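Local structure of endo-1,3-beta-glucanase, family GH16 (Zobellia galactanivorans, 4BPZ) at residues 55-60 with 83-88; 64-69 with 245-250; 102-107 with 146-151. The protein probably hydrolyses internal beta-1,3-glucosidic bonds in laminarin-type glucans, this chain being its calcium-binding glycoside hydrolase family 16 domain. The protein carries 1 engineered substitution. All blocks are in the same frame, centred on the assembly; numbering follows the deposited sequence.

Contact 1. Residues 55-60 with 83-88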
loop_
_atom_site.group_PDB
_atom_site.type_symbol
_atom_site.label_atom_id
_atom_site.label_comp_id
_atom_site.label_asym_id
_atom_site.label_seq_id
_atom_site.Cartn_x
_atom_site.Cartn_y
_atom_site.Cartn_z
ATOM N N GLU A 55 10.929 2.312 -15.580
ATOM C CA GLU A 55 11.973 2.245 -14.548
ATOM C C GLU A 55 11.380 1.749 -13.246
ATOM O O GLU A 55 12.071 1.018 -12.492
ATOM C CB GLU A 55 12.506 3.645 -14.289
ATOM C CG GLU A 55 13.659 4.079 -15.182
ATOM C CD GLU A 55 13.261 4.544 -16.560
ATOM O OE1 GLU A 55 12.080 4.518 -16.934
ATOM O OE2 GLU A 55 14.202 4.969 -17.312
ATOM N N ASN A 56 10.179 2.201 -12.880
ATOM C CA ASN A 56 9.663 1.951 -11.551
ATOM C C ASN A 56 8.595 0.958 -11.393
ATOM O O ASN A 56 8.278 0.587 -10.266
ATOM C CB ASN A 56 9.252 3.313 -10.903
ATOM C CG ASN A 56 10.337 4.353 -10.934
ATOM O OD1 ASN A 56 10.212 5.398 -11.583
ATOM N ND2 ASN A 56 11.471 4.090 -10.242
ATOM N N SER A 57 8.019 0.429 -12.503
ATOM C CA SER A 57 7.079 -0.647 -12.382
ATOM C C SER A 57 6.972 -1.321 -13.682
ATOM O O SER A 57 7.036 -0.705 -14.771
ATOM C CB SER A 57 5.717 -0.216 -11.850
ATOM O OG SER A 57 5.137 0.718 -12.756
ATOM N N PHE A 58 6.751 -2.640 -13.627
ATOM C CA PHE A 58 6.695 -3.450 -14.872
ATOM C C PHE A 58 6.172 -4.830 -14.486
ATOM O O PHE A 58 6.354 -5.293 -13.303
ATOM C CB PHE A 58 8.087 -3.552 -15.586
ATOM C CG PHE A 58 9.170 -4.028 -14.675
ATOM C CD1 PHE A 58 9.806 -3.184 -13.769
ATOM C CD2 PHE A 58 9.628 -5.351 -14.722
ATOM C CE1 PHE A 58 10.844 -3.621 -12.957
ATOM C CE2 PHE A 58 10.719 -5.766 -13.972
ATOM C CZ PHE A 58 11.309 -4.895 -13.038
ATOM N N VAL A 59 5.612 -5.523 -15.459
ATOM C CA VAL A 59 5.066 -6.836 -15.217
ATOM C C VAL A 59 5.792 -7.780 -16.171
ATOM O O VAL A 59 5.931 -7.519 -17.390
ATOM C CB VAL A 59 3.556 -6.901 -15.502
ATOM C CG1 VAL A 59 2.937 -8.248 -15.197
ATOM C CG2 VAL A 59 2.838 -5.808 -14.648
ATOM N N SER A 60 6.288 -8.879 -15.619
ATOM C CA SER A 60 7.021 -9.838 -16.457
ATOM C C SER A 60 7.093 -11.115 -15.704
ATOM O O SER A 60 7.066 -11.157 -14.444
ATOM C CB SER A 60 8.462 -9.397 -16.726
ATOM O OG SER A 60 9.217 -9.179 -15.529
ATOM N N THR A 83 13.410 7.578 -7.213
ATOM C CA THR A 83 12.106 7.358 -7.909
ATOM C C THR A 83 11.561 6.020 -7.524
ATOM O O THR A 83 12.306 5.070 -7.152
ATOM C CB THR A 83 12.326 7.424 -9.472
ATOM O OG1 THR A 83 13.213 6.389 -9.830
ATOM C CG2 THR A 83 12.786 8.757 -9.920
ATOM N N SER A 84 10.239 5.879 -7.591
ATOM C CA SER A 84 9.548 4.644 -7.281
ATOM C C SER A 84 8.175 4.700 -7.983
ATOM O O SER A 84 7.957 5.568 -8.834
ATOM C CB SER A 84 9.463 4.482 -5.771
ATOM O OG SER A 84 8.948 3.241 -5.425
ATOM N N ALA A 85 7.285 3.791 -7.600
ATOM C CA ALA A 85 5.909 3.828 -8.112
ATOM C C ALA A 85 4.958 3.645 -6.946
ATOM O O ALA A 85 5.256 3.009 -5.933
ATOM C CB ALA A 85 5.669 2.772 -9.163
ATOM N N ARG A 86 3.772 4.245 -7.147
ATOM C CA ARG A 86 2.651 4.210 -6.187
ATOM C C ARG A 86 1.372 3.913 -7.030
ATOM O O ARG A 86 0.902 4.818 -7.732
ATOM C CB ARG A 86 2.541 5.532 -5.404
ATOM C CG ARG A 86 1.379 5.603 -4.451
ATOM C CD ARG A 86 1.598 6.778 -3.525
ATOM N NE ARG A 86 0.392 7.073 -2.696
ATOM C CZ ARG A 86 0.446 7.472 -1.429
ATOM N NH1 ARG A 86 1.534 7.394 -0.703
ATOM N NH2 ARG A 86 -0.707 7.902 -0.863
ATOM N N LEU A 87 0.889 2.718 -6.942
ATOM C CA LEU A 87 -0.295 2.248 -7.694
ATOM C C LEU A 87 -1.511 2.322 -6.796
ATOM O O LEU A 87 -1.406 2.173 -5.571
ATOM C CB LEU A 87 -0.137 0.829 -8.134
ATOM C CG LEU A 87 1.064 0.489 -8.985
ATOM C CD1 LEU A 87 1.052 -0.991 -9.372
ATOM C CD2 LEU A 87 1.135 1.358 -10.194
ATOM N N ASN A 88 -2.661 2.615 -7.401
ATOM C CA ASN A 88 -3.968 2.532 -6.707
ATOM C C ASN A 88 -4.852 1.636 -7.500
ATOM O O ASN A 88 -4.861 1.737 -8.765
ATOM C CB ASN A 88 -4.665 3.908 -6.624
ATOM C CG ASN A 88 -3.923 4.996 -5.883
ATOM O OD1 ASN A 88 -2.850 4.798 -5.244
ATOM N ND2 ASN A 88 -4.454 6.140 -5.901
#
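Asn56 and Ser84 mark the point where the two backbones come closest, their CA atoms 5.0 Å apart. From there the chains diverge: the CA atoms of Ser60 and Asn88 are 19.2 Å apart. No backbone hydrogen bond spans this opening, and the meeting depends on side chains, chiefly at the start of strand 57-60 and around Ala85, where strand 82-93 is interrupted.

Asn56 does most of the work. Its CG lies opposite the carbonyl carbon (chi1 -53°), which carries the amide across to residues 83 and 84. There ND2 donates to Thr83 OG1 over 2.9 Å at an N-H...O angle of 158°, the hydroxyl lying close to the amide plane, while the two side chains cross roughly at right angles. Asn56 CB rests 3.3 Å from Ser84 O. The amide is gripped from outside as well: ND2 also reaches Arg67 O, and OD1 bonds to Thr51 and Arg53. Bonds at both ends settle which end is nitrogen and resist rotation. Thr83 OG1 has a second partner in Glu71 OE1. The Ala85 methyl points at the other chain, its CB 3.6 Å from Asn56 O and 4.0 Å from Ser57 CB; Ser57 OG turns to Tyr32 OH.

Strand 63-75 explains the fork. Asn56 and Phe58 pair with Arg67 and Lys65, whereas Thr83 pairs with Ile69, so a loop residue joins two strands sharing one edge of it in the family 16 beta-sandwich. Strand 82-93 then carries Arg86 into the glycan pocket, running beside strands 30-32 and 222-230.

Contact 2. Residues 64-69 with 245-250. With CA (calcium ion), chain E.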
loop_
_atom_site.group_PDB
_atom_site.type_symbol
_atom_site.label_atom_id
_atom_site.label_comp_id
_atom_site.label_asym_id
_atom_site.label_seq_id
_atom_site.Cartn_x
_atom_site.Cartn_y
_atom_site.Cartn_z
ATOM N N LEU A 64 4.266 -8.657 -10.882
ATOM C CA LEU A 64 4.490 -7.215 -10.901
ATOM C C LEU A 64 5.732 -6.910 -10.111
ATOM O O LEU A 64 5.944 -7.449 -9.020
ATOM C CB LEU A 64 3.251 -6.539 -10.193
ATOM C CG LEU A 64 3.451 -5.063 -9.852
ATOM C CD1 LEU A 64 3.508 -4.192 -11.098
ATOM C CD2 LEU A 64 2.310 -4.634 -8.964
ATOM N N LYS A 65 6.561 -5.997 -10.633
ATOM C CA LYS A 65 7.624 -5.427 -9.847
ATOM C C LYS A 65 7.407 -3.952 -9.716
ATOM O O LYS A 65 7.101 -3.246 -10.717
ATOM C CB LYS A 65 8.998 -5.596 -10.561
ATOM C CG LYS A 65 9.506 -7.010 -10.561
ATOM C CD LYS A 65 8.861 -7.914 -11.616
ATOM C CE LYS A 65 9.702 -9.130 -11.891
ATOM N NZ LYS A 65 8.999 -10.030 -12.820
ATOM N N ILE A 66 7.536 -3.439 -8.475
ATOM C CA ILE A 66 7.720 -2.016 -8.230
ATOM C C ILE A 66 9.199 -1.871 -7.849
ATOM O O ILE A 66 9.726 -2.682 -7.071
ATOM C CB ILE A 66 6.798 -1.494 -7.080
ATOM C CG1 ILE A 66 5.353 -1.657 -7.578
ATOM C CG2 ILE A 66 7.150 -0.069 -6.744
ATOM C CD1 ILE A 66 4.311 -1.423 -6.428
ATOM N N ARG A 67 9.863 -0.887 -8.455
ATOM C CA ARG A 67 11.334 -0.739 -8.296
ATOM C C ARG A 67 11.622 0.661 -7.894
ATOM O O ARG A 67 11.267 1.631 -8.586
ATOM C CB ARG A 67 11.977 -1.136 -9.624
ATOM C CG ARG A 67 13.519 -0.921 -9.607
ATOM C CD ARG A 67 14.229 -1.627 -10.724
ATOM N NE ARG A 67 13.666 -1.245 -12.028
ATOM C CZ ARG A 67 13.706 -1.993 -13.142
ATOM N NH1 ARG A 67 14.363 -3.165 -13.131
ATOM N NH2 ARG A 67 13.070 -1.555 -14.222
ATOM N N ALA A 68 12.307 0.796 -6.741
ATOM C CA ALA A 68 12.804 2.081 -6.256
ATOM C C ALA A 68 14.255 2.228 -6.710
ATOM O O ALA A 68 15.022 1.252 -6.644
ATOM C CB ALA A 68 12.732 2.120 -4.762
ATOM N N ILE A 69 14.650 3.424 -7.092
ATOM C CA ILE A 69 15.975 3.667 -7.718
ATOM C C ILE A 69 16.525 4.951 -7.188
ATOM O O ILE A 69 15.830 5.958 -7.055
ATOM C CB ILE A 69 15.869 3.789 -9.236
ATOM C CG1 ILE A 69 15.103 2.652 -9.886
ATOM C CG2 ILE A 69 17.247 3.912 -9.857
ATOM C CD1 ILE A 69 14.838 2.820 -11.358
ATOM N N ASP A 245 15.990 -1.374 -5.708
ATOM C CA ASP A 245 15.446 -2.581 -5.087
ATOM C C ASP A 245 14.031 -2.787 -5.558
ATOM O O ASP A 245 13.365 -1.809 -5.999
ATOM C CB ASP A 245 15.470 -2.526 -3.559
ATOM C CG ASP A 245 15.588 -3.869 -2.913
ATOM O OD1 ASP A 245 15.725 -4.899 -3.613
ATOM O OD2 ASP A 245 15.537 -3.906 -1.664
ATOM N N ILE A 246 13.538 -4.004 -5.446
ATOM C CA ILE A 246 12.250 -4.432 -5.951
ATOM C C ILE A 246 11.330 -4.967 -4.878
ATOM O O ILE A 246 11.726 -5.678 -3.994
ATOM C CB ILE A 246 12.448 -5.481 -7.094
ATOM C CG1 ILE A 246 12.880 -4.779 -8.390
ATOM C CG2 ILE A 246 11.215 -6.351 -7.337
ATOM C CD1 ILE A 246 13.419 -5.731 -9.491
ATOM N N PHE A 247 10.042 -4.655 -5.055
ATOM C CA PHE A 247 8.884 -5.255 -4.350
ATOM C C PHE A 247 8.141 -6.073 -5.396
ATOM O O PHE A 247 7.699 -5.490 -6.394
ATOM C CB PHE A 247 8.056 -4.073 -3.867
ATOM C CG PHE A 247 6.812 -4.348 -3.052
ATOM C CD1 PHE A 247 6.486 -5.587 -2.534
ATOM C CD2 PHE A 247 5.942 -3.281 -2.814
ATOM C CE1 PHE A 247 5.311 -5.755 -1.807
ATOM C CE2 PHE A 247 4.796 -3.448 -2.091
ATOM C CZ PHE A 247 4.507 -4.669 -1.569
ATOM N N GLU A 248 8.127 -7.374 -5.263
ATOM C CA GLU A 248 7.629 -8.266 -6.283
ATOM C C GLU A 248 6.322 -8.887 -5.815
ATOM O O GLU A 248 6.252 -9.527 -4.768
ATOM C CB GLU A 248 8.652 -9.365 -6.551
ATOM C CG GLU A 248 8.222 -10.215 -7.702
ATOM C CD GLU A 248 9.185 -11.317 -8.086
ATOM O OE1 GLU A 248 10.043 -11.666 -7.268
ATOM O OE2 GLU A 248 9.061 -11.849 -9.196
ATOM N N ILE A 249 5.280 -8.699 -6.622
ATOM C CA ILE A 249 3.920 -9.132 -6.256
ATOM C C ILE A 249 3.435 -10.156 -7.270
ATOM O O ILE A 249 3.298 -9.892 -8.469
ATOM C CB ILE A 249 2.991 -7.866 -6.198
ATOM C CG1 ILE A 249 3.467 -7.000 -5.051
ATOM C CG2 ILE A 249 1.563 -8.327 -6.029
ATOM C CD1 ILE A 249 2.908 -5.672 -5.108
ATOM N N ASP A 250 3.190 -11.367 -6.808
ATOM C CA ASP A 250 2.693 -12.458 -7.673
ATOM C C ASP A 250 1.243 -12.244 -8.066
ATOM O O ASP A 250 0.842 -12.462 -9.211
ATOM C CB ASP A 250 2.913 -13.778 -6.916
ATOM C CG ASP A 250 2.548 -14.982 -7.749
ATOM O OD1 ASP A 250 2.573 -14.926 -8.998
ATOM O OD2 ASP A 250 2.234 -16.019 -7.108
HETATM CA CA CA E . 1.350 -14.143 -10.874
HETATM O O HOH W 1 -0.439 -15.556 -10.142
#
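With CG1 swung away from its carbonyl carbon and CG2 anti to the backbone N (chi1 -76°), Ile246 spreads its two branches over neighbouring side chains of the other strand: CG2 lies 3.7 Å from Lys65 CG, and CG1 lies 4.0 Å from Arg67 CB. Lys65 bends at chi2 (79°), turning its chain along Glu248, though NZ and OE2 stay 4.1 Å apart, beyond a salt bridge; Thr63 OG1 bonds to both, and Ser60 also holds the lysine. An alanine in place of Ile246 would probably open a gap beside the aliphatic parts of Lys65 and Arg67, which would lose the CG1 and CG2 contacts.

The strands run antiparallel, their directions 162° apart, and six backbone hydrogen bonds hold them, with Leu64-Ile249, Ile66-Phe247 and Ala68-Asp245 as hydrogen-bonded pairs. On their face of the sheet, Ile249 CD1 lies 4.0 Å from Leu64 CD2 and also covers one face of the Phe247 ring, toward its rim. Where the chain turns, Asp250 binds calcium through both O and OD1, each at 2.4 Å; Glu18, Glu20, Gly62 and a water complete the site, and Arg101 pairs with OD2.

Strand 57-60 continues the sheet beyond residues 64-69, and strand 96-103 beyond residues 245-249. Ile66 and Phe247 face strand 222-230, as expected between the layers of the family's beta-sandwich.

Contact 3. Residues 102-107 with 146-151. With GLC (alpha-D-glucopyranose), chain C.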
loop_
_atom_site.group_PDB
_atom_site.type_symbol
_atom_site.label_atom_id
_atom_site.label_comp_id
_atom_site.label_asym_id
_atom_site.label_seq_id
_atom_site.Cartn_x
_atom_site.Cartn_y
_atom_site.Cartn_z
ATOM N N ALA A 102 3.645 -11.793 -2.132
ATOM C CA ALA A 102 4.732 -10.913 -2.501
ATOM C C ALA A 102 6.035 -11.286 -1.824
ATOM O O ALA A 102 6.058 -11.934 -0.802
ATOM C CB ALA A 102 4.371 -9.448 -2.047
ATOM N N LYS A 103 7.115 -10.757 -2.426
ATOM C CA LYS A 103 8.469 -10.705 -1.898
ATOM C C LYS A 103 8.796 -9.255 -1.683
ATOM O O LYS A 103 8.544 -8.411 -2.556
ATOM C CB LYS A 103 9.486 -11.323 -2.858
ATOM C CG LYS A 103 9.456 -12.844 -2.856
ATOM C CD LYS A 103 10.465 -13.397 -3.881
ATOM C CE LYS A 103 10.316 -14.859 -3.999
ATOM N NZ LYS A 103 11.428 -15.369 -4.915
ATOM N N LEU A 104 9.355 -8.926 -0.507
ATOM C CA LEU A 104 9.590 -7.541 -0.093
ATOM C C LEU A 104 11.003 -7.069 -0.442
ATOM O O LEU A 104 11.930 -7.918 -0.499
ATOM C CB LEU A 104 9.286 -7.349 1.416
ATOM C CG LEU A 104 7.926 -7.841 1.841
ATOM C CD1 LEU A 104 7.715 -7.517 3.302
ATOM C CD2 LEU A 104 6.788 -7.326 1.009
ATOM N N PRO A 105 11.249 -5.776 -0.548
ATOM C CA PRO A 105 12.634 -5.307 -0.732
ATOM C C PRO A 105 13.486 -5.701 0.466
ATOM O O PRO A 105 13.055 -5.621 1.628
ATOM C CB PRO A 105 12.456 -3.774 -0.839
ATOM C CG PRO A 105 11.007 -3.554 -1.093
ATOM C CD PRO A 105 10.229 -4.727 -0.654
ATOM N N SER A 106 14.741 -6.036 0.202
ATOM C CA SER A 106 15.684 -6.355 1.301
ATOM C C SER A 106 16.498 -5.193 1.780
ATOM O O SER A 106 17.087 -5.316 2.870
ATOM C CB SER A 106 16.704 -7.452 0.802
ATOM O OG SER A 106 17.467 -6.955 -0.255
ATOM N N LYS A 107 16.626 -4.116 1.008
ATOM C CA LYS A 107 17.631 -3.134 1.292
ATOM C C LYS A 107 17.190 -2.136 2.319
ATOM O O LYS A 107 16.030 -1.707 2.432
ATOM C CB LYS A 107 18.082 -2.404 0.030
ATOM C CG LYS A 107 18.869 -3.369 -0.903
ATOM C CD LYS A 107 19.340 -2.711 -2.177
ATOM C CE LYS A 107 20.130 -3.708 -3.046
ATOM N NZ LYS A 107 20.573 -3.049 -4.303
ATOM N N LEU A 146 0.260 -4.460 4.965
ATOM C CA LEU A 146 1.674 -4.743 5.183
ATOM C C LEU A 146 2.413 -3.455 5.094
ATOM O O LEU A 146 2.230 -2.650 4.156
ATOM C CB LEU A 146 2.155 -5.668 4.026
ATOM C CG LEU A 146 3.658 -6.020 3.926
ATOM C CD1 LEU A 146 4.469 -4.997 3.216
ATOM C CD2 LEU A 146 4.212 -6.500 5.311
ATOM N N GLU A 147 3.305 -3.149 6.082
ATOM C CA GLU A 147 4.413 -2.255 5.898
ATOM C C GLU A 147 5.664 -2.922 6.444
ATOM O O GLU A 147 5.590 -3.745 7.364
ATOM C CB GLU A 147 4.227 -0.949 6.633
ATOM C CG GLU A 147 3.001 -0.147 6.252
ATOM C CD GLU A 147 2.880 1.137 7.075
ATOM O OE1 GLU A 147 3.571 2.137 6.832
ATOM O OE2 GLU A 147 2.103 1.146 8.121
ATOM N N GLN A 148 6.827 -2.569 5.880
ATOM C CA GLN A 148 8.078 -2.824 6.584
ATOM C C GLN A 148 8.828 -1.558 6.682
ATOM O O GLN A 148 8.828 -0.753 5.726
ATOM C CB GLN A 148 8.944 -3.889 5.888
ATOM C CG GLN A 148 8.577 -5.321 6.068
ATOM C CD GLN A 148 9.765 -6.206 5.845
ATOM O OE1 GLN A 148 10.442 -6.171 4.775
ATOM N NE2 GLN A 148 9.974 -7.086 6.766
ATOM N N ASN A 149 9.460 -1.305 7.826
ATOM C CA ASN A 149 10.361 -0.199 7.921
ATOM C C ASN A 149 11.712 -0.514 7.284
ATOM O O ASN A 149 11.961 -1.600 6.839
ATOM C CB ASN A 149 10.460 0.331 9.377
ATOM C CG ASN A 149 10.994 -0.691 10.345
ATOM O OD1 ASN A 149 10.450 -0.802 11.500
ATOM N ND2 ASN A 149 11.966 -1.440 9.961
ATOM N N GLY A 150 12.589 0.481 7.232
ATOM C CA GLY A 150 13.852 0.359 6.506
ATOM C C GLY A 150 14.929 -0.331 7.289
ATOM O O GLY A 150 15.884 -0.838 6.672
ATOM N N TRP A 151 14.777 -0.428 8.613
ATOM C CA TRP A 151 15.900 -0.854 9.457
ATOM C C TRP A 151 15.654 -2.236 10.069
ATOM O O TRP A 151 16.569 -2.772 10.710
ATOM C CB TRP A 151 16.153 0.148 10.558
ATOM C CG TRP A 151 14.911 0.415 11.407
ATOM C CD1 TRP A 151 14.471 -0.262 12.495
ATOM C CD2 TRP A 151 13.975 1.506 11.204
ATOM N NE1 TRP A 151 13.280 0.285 12.946
ATOM C CE2 TRP A 151 12.963 1.394 12.211
ATOM C CE3 TRP A 151 13.905 2.539 10.292
ATOM C CZ2 TRP A 151 11.914 2.363 12.332
ATOM C CZ3 TRP A 151 12.883 3.463 10.408
ATOM C CH2 TRP A 151 11.936 3.383 11.404
HETATM C C1 GLC C . 0.248 4.247 6.627
HETATM C C2 GLC C . 0.561 5.762 6.865
HETATM C C3 GLC C . 0.704 6.410 5.480
HETATM C C4 GLC C . 1.719 5.716 4.681
HETATM C C5 GLC C . 1.150 4.337 4.455
HETATM C C6 GLC C . 2.036 3.435 3.625
HETATM O O1 GLC C . -1.092 4.008 6.252
HETATM O O2 GLC C . -0.503 6.285 7.620
HETATM O O3 GLC C . 1.080 7.840 5.659
HETATM O O4 GLC C . 1.936 6.416 3.440
HETATM O O5 GLC C . 1.023 3.697 5.745
HETATM O O6 GLC C . 3.310 3.239 4.227
HETATM O O HOH W 2 11.041 -4.316 2.906
HETATM O O HOH W 3 12.504 -7.636 3.493
#
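Leu104 meets Leu146 tip to tip, with Leu104 CD2 4.0 Å from Leu146 CD1. Its other methyl, CD1, lies against the amide end of Gln148, 3.4 Å from OE1, so one leucine fork touches both an apolar and a polar neighbour. A chi1 of -52° turns the fork away from its own C=O.

No direct hydrogen bond joins the segments; two waters do. Water 2 lies 2.7 Å from Pro105 O and gives its other hydrogen to Gln148 OE1. Water 3 makes the same pair of donations, at 2.8 Å to Gln148 OE1. The two acceptors are 4.1 Å apart, a spacing that a pair of waters bridges in parallel. The backbones run in nearly the same direction, 7° apart over the touching parts, yet the CA atoms of Leu104 and Gln148 are 8.3 Å from each other, consistent with side chains and water filling the interval.

Further out, Gln148 NE2 bonds to Ser155 O, which fixes the amide with its oxygen toward the waters. Phe247 lies against Leu104, and Ile114 against Leu146. Between Leu146 and Gln148, Glu147 points the opposite way, into the glycan pocket, where OE1 takes a hydrogen bond of 2.8 Å from O6 of the glucose and another from Trp111 NE1.

Chemically, the seam is part apolar and part hydrated: two acceptors that could not bond each other are reconciled by donated water protons. Leu146 of the short strand rests on Leu104 and Gln148 is tied to Pro105 through water, while Glu147, probably the acid/base glutamate of the family 16 signature, faces the sugar.

Contacts 1 and 2 lie side by side, centres 7 Å apart, and share backbone pairing: Phe58 O meets Lys65 N at 2.8 Å. Contact 3 adjoins contact 2 from the other flank, centres 11 Å apart, with Glu248 O 2.8 Å from Lys103 N. Contacts 1 and 3 do not touch; about 8 Å separates their nearest atoms. Contact 2 is therefore the middle member, and it also reaches the calcium. The glycan pocket is approached differently by each: contact 3 supplies Glu147, contact 1 supplies Arg86, which bonds weakly to another glucose unit, and contact 2 stays behind, the Phe247 side chain about 9 Å from the glucose bound by Glu147.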